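PDB 3LM8: thiamine pyrophosphokinase from Bacillus subtilis, which catalyses the ATP-dependent pyrophosphorylation of thiamine to thiamine diphosphate, releasing AMP, and takes part in thiamine salvage. Local coordinates for residues R153-L167 with N178-E192. The protein carries 1 engineered substitution. Sequence-based numbering, arbitrary orientation.
With VIB (3-(4-amino-2-methyl-pyrimidin-5-ylmethyl)-5-(2-hydroxy-ethyl)-4-methyl-thiazol-3-ium), chain E.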
# COMPACT_ATOMS: atom_id res chain seq x y z
N ARG A 153 13.03 -5.65 -9.73
CA ARG A 153 14.05 -6.61 -9.31
C ARG A 153 14.60 -6.50 -7.90
O ARG A 153 15.24 -7.44 -7.41
CB ARG A 153 15.23 -6.58 -10.28
CG ARG A 153 16.14 -5.37 -10.14
CD ARG A 153 17.26 -5.45 -11.16
NE ARG A 153 17.99 -6.71 -11.02
CZ ARG A 153 18.48 -7.40 -12.04
NH1 ARG A 153 19.14 -8.53 -11.82
NH2 ARG A 153 18.30 -6.98 -13.29
N TYR A 154 14.38 -5.36 -7.25
CA TYR A 154 14.90 -5.18 -5.90
C TYR A 154 13.85 -5.44 -4.83
O TYR A 154 12.69 -5.09 -4.98
CB TYR A 154 15.47 -3.78 -5.74
CG TYR A 154 16.52 -3.43 -6.79
CD1 TYR A 154 16.15 -2.82 -7.98
CD2 TYR A 154 17.87 -3.72 -6.58
CE1 TYR A 154 17.10 -2.50 -8.95
CE2 TYR A 154 18.83 -3.41 -7.53
CZ TYR A 154 18.44 -2.80 -8.72
OH TYR A 154 19.38 -2.47 -9.67
N ILE A 155 14.30 -6.10 -3.77
CA ILE A 155 13.46 -6.46 -2.64
C ILE A 155 14.25 -6.02 -1.43
O ILE A 155 15.30 -6.60 -1.16
CB ILE A 155 13.29 -7.98 -2.55
CG1 ILE A 155 12.53 -8.49 -3.76
CG2 ILE A 155 12.60 -8.36 -1.24
CD1 ILE A 155 12.95 -9.89 -4.17
N SER A 156 13.77 -5.02 -0.71
CA SER A 156 14.46 -4.53 0.48
C SER A 156 13.66 -4.84 1.74
O SER A 156 12.43 -4.90 1.71
CB SER A 156 14.67 -3.02 0.38
OG SER A 156 15.47 -2.70 -0.74
N PHE A 157 14.35 -5.03 2.85
CA PHE A 157 13.69 -5.32 4.12
C PHE A 157 14.13 -4.29 5.14
O PHE A 157 15.31 -3.98 5.25
CB PHE A 157 14.06 -6.71 4.63
CG PHE A 157 13.45 -7.84 3.83
CD1 PHE A 157 12.08 -8.07 3.86
CD2 PHE A 157 14.26 -8.68 3.07
CE1 PHE A 157 11.52 -9.13 3.15
CE2 PHE A 157 13.71 -9.74 2.36
CZ PHE A 157 12.34 -9.96 2.40
N ILE A 158 13.18 -3.75 5.89
CA ILE A 158 13.51 -2.75 6.90
C ILE A 158 12.76 -2.98 8.19
O ILE A 158 11.54 -3.12 8.20
CB ILE A 158 13.20 -1.34 6.37
CG1 ILE A 158 13.89 -1.15 5.02
CG2 ILE A 158 13.67 -0.30 7.37
CD1 ILE A 158 13.52 0.12 4.33
N PRO A 159 13.49 -3.04 9.31
CA PRO A 159 12.90 -3.26 10.64
C PRO A 159 11.98 -2.09 10.95
O PRO A 159 12.24 -0.97 10.50
CB PRO A 159 14.11 -3.27 11.58
CG PRO A 159 15.28 -3.63 10.67
CD PRO A 159 14.96 -2.88 9.40
N PHE A 160 10.92 -2.33 11.72
CA PHE A 160 9.99 -1.25 12.06
C PHE A 160 9.98 -0.82 13.53
O PHE A 160 10.77 0.04 13.92
CB PHE A 160 8.56 -1.61 11.63
CG PHE A 160 7.59 -0.47 11.75
CD1 PHE A 160 6.79 -0.32 12.87
CD2 PHE A 160 7.50 0.48 10.73
CE1 PHE A 160 5.91 0.76 12.99
CE2 PHE A 160 6.63 1.56 10.83
CZ PHE A 160 5.83 1.70 11.96
N SER A 161 9.10 -1.39 14.34
CA SER A 161 9.03 -0.98 15.74
C SER A 161 10.29 -1.29 16.56
O SER A 161 10.82 -0.40 17.24
CB SER A 161 7.81 -1.62 16.42
OG SER A 161 7.95 -3.03 16.52
N GLU A 162 10.77 -2.53 16.49
CA GLU A 162 11.97 -2.91 17.24
C GLU A 162 12.89 -3.78 16.39
O GLU A 162 12.69 -3.91 15.18
CB GLU A 162 11.58 -3.69 18.50
CG GLU A 162 10.45 -3.08 19.32
CD GLU A 162 9.18 -3.92 19.28
OE1 GLU A 162 8.19 -3.54 19.95
OE2 GLU A 162 9.16 -4.95 18.57
N ASP A 163 13.89 -4.37 17.04
CA ASP A 163 14.83 -5.25 16.34
C ASP A 163 14.15 -6.48 15.74
O ASP A 163 13.13 -6.96 16.24
CB ASP A 163 15.92 -5.73 17.30
CG ASP A 163 16.80 -4.61 17.82
OD1 ASP A 163 16.89 -3.56 17.14
OD2 ASP A 163 17.41 -4.80 18.90
N ILE A 164 14.72 -6.98 14.65
CA ILE A 164 14.18 -8.17 14.00
C ILE A 164 15.02 -9.35 14.48
O ILE A 164 16.25 -9.28 14.46
CB ILE A 164 14.27 -8.07 12.46
CG1 ILE A 164 13.56 -6.81 11.97
CG2 ILE A 164 13.69 -9.34 11.83
CD1 ILE A 164 12.08 -6.77 12.31
N HIS A 165 14.35 -10.41 14.92
CA HIS A 165 15.05 -11.58 15.45
C HIS A 165 14.98 -12.82 14.59
O HIS A 165 13.91 -13.20 14.12
CB HIS A 165 14.53 -11.91 16.85
CG HIS A 165 14.82 -10.85 17.86
ND1 HIS A 165 14.29 -9.58 17.77
CD2 HIS A 165 15.62 -10.85 18.95
CE1 HIS A 165 14.75 -8.84 18.76
NE2 HIS A 165 15.56 -9.59 19.49
N GLU A 166 16.13 -13.45 14.41
CA GLU A 166 16.26 -14.68 13.62
C GLU A 166 15.73 -14.57 12.19
O GLU A 166 14.94 -15.41 11.75
CB GLU A 166 15.57 -15.84 14.35
CG GLU A 166 16.19 -16.20 15.69
CD GLU A 166 15.48 -17.37 16.36
OE1 GLU A 166 15.19 -18.37 15.66
OE2 GLU A 166 15.24 -17.31 17.59
N LEU A 167 16.19 -13.55 11.47
CA LEU A 167 15.78 -13.34 10.09
C LEU A 167 16.54 -14.27 9.17
O LEU A 167 17.77 -14.32 9.19
CB LEU A 167 16.06 -11.89 9.66
CG LEU A 167 15.78 -11.55 8.18
CD1 LEU A 167 14.32 -11.80 7.86
CD2 LEU A 167 16.12 -10.09 7.90
N ASN A 178 19.15 -17.06 10.33
CA ASN A 178 18.81 -16.74 11.73
C ASN A 178 19.60 -15.53 12.23
O ASN A 178 20.21 -15.55 13.31
CB ASN A 178 19.04 -17.96 12.63
CG ASN A 178 17.90 -18.96 12.56
OD1 ASN A 178 18.03 -20.10 13.00
ND2 ASN A 178 16.77 -18.53 12.00
N CYS A 179 19.56 -14.48 11.42
CA CYS A 179 20.25 -13.23 11.66
C CYS A 179 19.43 -12.27 12.53
O CYS A 179 18.20 -12.26 12.48
CB CYS A 179 20.55 -12.59 10.29
SG CYS A 179 21.73 -11.23 10.26
N HIS A 180 20.12 -11.48 13.35
CA HIS A 180 19.48 -10.49 14.21
C HIS A 180 19.67 -9.12 13.56
O HIS A 180 20.80 -8.63 13.45
CB HIS A 180 20.14 -10.46 15.59
CG HIS A 180 19.54 -9.44 16.51
ND1 HIS A 180 18.29 -9.58 17.06
CD2 HIS A 180 20.03 -8.26 16.96
CE1 HIS A 180 18.02 -8.52 17.81
NE2 HIS A 180 19.06 -7.71 17.76
N ILE A 181 18.57 -8.51 13.12
CA ILE A 181 18.65 -7.20 12.48
C ILE A 181 18.26 -6.13 13.48
O ILE A 181 17.13 -6.10 13.99
CB ILE A 181 17.72 -7.11 11.23
CG1 ILE A 181 18.02 -8.27 10.28
CG2 ILE A 181 17.96 -5.81 10.48
CD1 ILE A 181 19.43 -8.26 9.76
N THR A 182 19.21 -5.24 13.77
CA THR A 182 18.97 -4.17 14.72
C THR A 182 18.22 -3.01 14.07
O THR A 182 18.39 -2.73 12.89
CB THR A 182 20.30 -3.66 15.32
OG1 THR A 182 20.01 -2.72 16.36
CG2 THR A 182 21.15 -2.99 14.25
N LEU A 183 17.38 -2.35 14.86
CA LEU A 183 16.58 -1.22 14.39
C LEU A 183 17.41 -0.09 13.78
O LEU A 183 18.38 0.37 14.37
CB LEU A 183 15.76 -0.67 15.55
CG LEU A 183 14.87 0.52 15.23
CD1 LEU A 183 13.55 0.05 14.60
CD2 LEU A 183 14.61 1.30 16.50
N GLY A 184 17.01 0.35 12.59
CA GLY A 184 17.71 1.43 11.93
C GLY A 184 18.72 0.96 10.89
O GLY A 184 19.24 1.75 10.11
N SER A 185 18.97 -0.35 10.90
CA SER A 185 19.90 -0.99 9.98
C SER A 185 19.44 -0.98 8.53
O SER A 185 18.28 -1.27 8.24
CB SER A 185 20.12 -2.44 10.41
OG SER A 185 20.45 -3.26 9.29
N THR A 186 20.35 -0.64 7.61
CA THR A 186 19.99 -0.64 6.20
C THR A 186 20.79 -1.71 5.45
O THR A 186 21.13 -1.56 4.28
CB THR A 186 20.24 0.71 5.53
OG1 THR A 186 21.64 0.99 5.51
CG2 THR A 186 19.52 1.79 6.29
N LEU A 187 21.08 -2.80 6.16
CA LEU A 187 21.82 -3.92 5.59
C LEU A 187 20.94 -4.69 4.62
O LEU A 187 21.38 -5.08 3.53
CB LEU A 187 22.27 -4.89 6.68
CG LEU A 187 22.72 -6.25 6.14
CD1 LEU A 187 23.91 -6.03 5.22
CD2 LEU A 187 23.08 -7.20 7.28
N CYS A 188 19.70 -4.92 5.04
CA CYS A 188 18.75 -5.69 4.24
C CYS A 188 18.03 -4.93 3.12
O CYS A 188 16.95 -5.32 2.68
CB CYS A 188 17.73 -6.35 5.18
SG CYS A 188 18.53 -7.27 6.55
N ILE A 189 18.66 -3.86 2.64
CA ILE A 189 18.10 -3.07 1.56
C ILE A 189 18.81 -3.47 0.28
O ILE A 189 19.98 -3.85 0.30
CB ILE A 189 18.30 -1.56 1.79
CG1 ILE A 189 17.44 -1.10 2.96
CG2 ILE A 189 17.97 -0.78 0.52
CD1 ILE A 189 17.59 0.36 3.28
N SER A 190 18.09 -3.39 -0.83
CA SER A 190 18.64 -3.72 -2.14
C SER A 190 19.04 -5.18 -2.31
O SER A 190 20.17 -5.48 -2.72
CB SER A 190 19.83 -2.81 -2.44
OG SER A 190 19.39 -1.58 -3.00
N ASN A 191 18.13 -6.09 -1.98
CA ASN A 191 18.40 -7.52 -2.15
C ASN A 191 17.73 -7.89 -3.47
O ASN A 191 17.05 -7.08 -4.09
CB ASN A 191 17.80 -8.33 -0.99
CG ASN A 191 18.57 -9.61 -0.72
OD1 ASN A 191 18.59 -10.11 0.41
ND2 ASN A 191 19.20 -10.16 -1.75
N GLU A 192 17.93 -9.12 -3.90
CA GLU A 192 17.34 -9.60 -5.14
C GLU A 192 17.04 -11.07 -5.00
O GLU A 192 17.57 -11.74 -4.12
CB GLU A 192 18.32 -9.40 -6.31
CG GLU A 192 18.40 -7.98 -6.85
CD GLU A 192 19.54 -7.81 -7.85
OE1 GLU A 192 19.73 -8.70 -8.70
OE2 GLU A 192 20.23 -6.77 -7.79
CM2 VIB E . 21.01 -9.10 3.81
N4A VIB E . 24.67 -6.85 1.69
CM4 VIB E . 23.05 -3.83 -2.61
O1 VIB E . 25.49 -0.95 -1.79
C7 VIB E . 24.42 -0.09 -1.41
C6 VIB E . 23.09 -0.84 -1.56
C2 VIB E . 23.18 -3.89 1.10
S1 VIB E . 23.27 -2.15 1.02
C5 VIB E . 23.13 -2.12 -0.72
C4 VIB E . 23.08 -3.45 -1.13
N3 VIB E . 23.11 -4.35 -0.15
C7A VIB E . 23.06 -5.79 -0.46
C4A VIB E . 23.37 -7.13 1.71
N3A VIB E . 22.87 -7.91 2.68
C2A VIB E . 21.56 -8.19 2.71
N1A VIB E . 20.73 -7.69 1.78
C6A VIB E . 21.19 -6.91 0.81
C5A VIB E . 22.54 -6.60 0.73
O HOH W 1 17.57 -3.79 6.83
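His180 has CG opposite its own N (chi1 179°) and His165 has CG beside its N (chi1 -65°); from neighbouring strands these torsions lay the two rings alongside each other. The edge of His180 then points at the face of His165, an edge-to-face pair with ring centroids 4.4 Å apart. A lysine in place of His165 would probably leave that edge without a ring face to pack on. Nearby, Asp163 OD1 accepts from Leu183 N at 2.6 Å, nearly in line with its C-O bond, which fastens the type II turn Thr182-Ser185. Ile164 pairs with Ile181 and Leu167 with Cys179 in antiparallel fashion; Glu166 and Leu167 both face Cys179, a G1 bulge. On the face carrying Ile164, Ile181 and Leu167, Leu167 CD2 packs on Ile181 CG1. Pro159 CG touches Ile181 CG2 at 3.5 Å. Strand 154-159 holds the end of loop 182-190. Ser156 OG takes a nearly straight bond from Ser190 N (2.7 Å), and Phe157 N donates to Cys188 O. One water joins Phe157 O, Ser185 O and Cys188 N. Loop 182-190 of the vitamin B1 binding domain is thus anchored largely through its backbone, consistent with a fixed wall for thiamine, whose pocket includes Thr186 to Asn191. Ile189 O lies 3.2 Å from the thiazolium N3 of VIB; the partial negative charge of this carbonyl would probably favour the cation.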